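Local coordinates for protein Cif (Cell cycle inhibiting factor) (PDB 3EFY) that deamidates a glutamine side chain of host NEDD8 to glutamate, disabling cullin-RING ubiquitin ligases and arresting the host cell cycle, at residues A[69-74]-A[164-169]. Sequence-based numbering, arbitrary orientation.
Sequences IVDIPK and FEYDTD
Across strand 54-61 of the antiparallel sheet, Tyr166 of strand 159-166, outermost within this chain, reaches the buried carboxylate of Asp71 on strand 66-72. It illustrates how second-neighbour strands, too far apart for backbone pairing, can still be tied by side chains. The nearest CA atoms of 69-74 and 164-169, those of Pro73 and Thr168, are 8.9 Å apart. Tyr166 OH donates a hydrogen bond to Asp71 OD1, 2.6 Å away, meeting its syn lone pair, the one facing OD2. Asp71 OD1 approaches the rim of the tyrosine ring nearly in its plane, 3.3 Å from Tyr166 CE2, while the carboxylate plane is turned 71° from that of the ring. With chi1 at 74°, Tyr166 CG is flanked by both the backbone N and C, a torsion that sends the ring across the intervening strand. Pro73 adds looser packing, its CG 4.3 Å from Tyr166 OH. Asp71 OD2 is hydrogen-bonded to Tyr85 OH, and the two hydroxyls would help to offset the cost of burying a charge here. The side chain of Asp71 is about 11 Å from that of Gln86, a likely active-site residue. Through Tyr85, the Tyr166-Asp71 bond ties strands 159-166, 66-72 and 81-85 on the sheet face packed against helix 10-22, whose Phe21 touches Asp71 and packs edge-to-face with Tyr166; Tyr166, two residues ahead of helix 168-184, also packs on Val56 of strand 54-61.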
# COMPACT_ATOMS: atom_id res chain seq x y z
N ILE A 69 15.60 4.25 2.69
CA ILE A 69 15.18 3.40 3.85
C ILE A 69 16.38 2.59 4.31
O ILE A 69 17.08 2.01 3.48
CB ILE A 69 14.09 2.46 3.45
CG1 ILE A 69 12.83 3.17 2.90
CG2 ILE A 69 13.70 1.59 4.67
CD1 ILE A 69 12.26 4.22 3.84
N VAL A 70 16.59 2.50 5.63
CA VAL A 70 17.56 1.58 6.24
C VAL A 70 16.76 0.59 7.08
O VAL A 70 15.96 0.99 7.94
CB VAL A 70 18.55 2.31 7.06
CG1 VAL A 70 19.55 1.29 7.71
CG2 VAL A 70 19.33 3.32 6.21
N ASP A 71 16.91 -0.68 6.72
CA ASP A 71 16.20 -1.81 7.34
C ASP A 71 17.24 -2.41 8.31
O ASP A 71 18.34 -2.84 7.87
CB ASP A 71 15.73 -2.76 6.25
CG ASP A 71 15.09 -4.06 6.75
OD1 ASP A 71 15.01 -4.26 7.98
OD2 ASP A 71 14.64 -4.87 5.90
N ILE A 72 16.87 -2.49 9.61
CA ILE A 72 17.71 -3.00 10.67
C ILE A 72 17.06 -4.28 11.26
O ILE A 72 16.26 -4.19 12.16
CB ILE A 72 17.98 -1.97 11.75
CG1 ILE A 72 18.53 -0.65 11.18
CG2 ILE A 72 18.98 -2.53 12.81
CD1 ILE A 72 18.41 0.51 12.11
N PRO A 73 17.43 -5.46 10.73
CA PRO A 73 16.82 -6.67 11.30
C PRO A 73 17.27 -6.93 12.74
O PRO A 73 18.20 -6.29 13.25
CB PRO A 73 17.35 -7.77 10.39
CG PRO A 73 17.60 -7.06 9.07
CD PRO A 73 18.16 -5.77 9.48
N LYS A 74 16.56 -7.87 13.36
CA LYS A 74 17.05 -8.43 14.63
C LYS A 74 18.53 -8.81 14.48
O LYS A 74 18.94 -9.43 13.50
CB LYS A 74 16.23 -9.67 14.99
CG LYS A 74 14.79 -9.39 15.27
CD LYS A 74 14.01 -10.62 15.69
CE LYS A 74 12.56 -10.27 15.96
NZ LYS A 74 11.71 -11.49 16.27
N PHE A 164 10.70 3.24 13.19
CA PHE A 164 9.61 2.39 13.63
C PHE A 164 10.05 0.95 13.84
O PHE A 164 10.83 0.40 13.04
CB PHE A 164 8.48 2.34 12.59
CG PHE A 164 7.71 3.62 12.40
CD1 PHE A 164 8.20 4.62 11.59
CD2 PHE A 164 6.44 3.76 12.93
CE1 PHE A 164 7.45 5.77 11.34
CE2 PHE A 164 5.69 4.93 12.67
CZ PHE A 164 6.23 5.93 11.87
N GLU A 165 9.51 0.26 14.86
CA GLU A 165 9.63 -1.18 14.92
C GLU A 165 8.74 -1.84 13.87
O GLU A 165 7.65 -1.34 13.59
CB GLU A 165 9.24 -1.65 16.34
CG GLU A 165 9.44 -3.15 16.52
CD GLU A 165 9.03 -3.69 17.90
OE1 GLU A 165 8.77 -2.87 18.83
OE2 GLU A 165 9.00 -4.97 17.99
N TYR A 166 9.19 -2.94 13.27
CA TYR A 166 8.33 -3.71 12.40
C TYR A 166 8.36 -5.19 12.75
O TYR A 166 9.31 -5.64 13.40
CB TYR A 166 8.71 -3.50 10.94
CG TYR A 166 9.97 -4.19 10.43
CD1 TYR A 166 9.94 -5.50 9.92
CD2 TYR A 166 11.19 -3.53 10.44
CE1 TYR A 166 11.05 -6.09 9.44
CE2 TYR A 166 12.32 -4.12 9.95
CZ TYR A 166 12.26 -5.41 9.43
OH TYR A 166 13.38 -6.05 8.90
N ASP A 167 7.33 -5.88 12.29
CA ASP A 167 7.18 -7.34 12.42
C ASP A 167 7.39 -7.97 11.07
O ASP A 167 6.75 -7.57 10.10
CB ASP A 167 5.79 -7.64 12.90
CG ASP A 167 5.52 -7.11 14.26
OD1 ASP A 167 6.40 -7.27 15.13
OD2 ASP A 167 4.42 -6.57 14.46
N THR A 168 8.26 -8.97 11.02
CA THR A 168 8.56 -9.63 9.77
C THR A 168 7.32 -10.26 9.12
O THR A 168 7.20 -10.26 7.92
CB THR A 168 9.68 -10.62 9.98
OG1 THR A 168 10.00 -11.24 8.72
CG2 THR A 168 9.23 -11.64 11.00
N ASP A 169 6.34 -10.69 9.94
CA ASP A 169 5.09 -11.24 9.40
C ASP A 169 4.29 -10.20 8.61
O ASP A 169 3.60 -10.52 7.65
CB ASP A 169 4.20 -11.75 10.54
CG ASP A 169 4.66 -13.04 11.12
OD1 ASP A 169 5.53 -13.74 10.54
OD2 ASP A 169 4.11 -13.36 12.20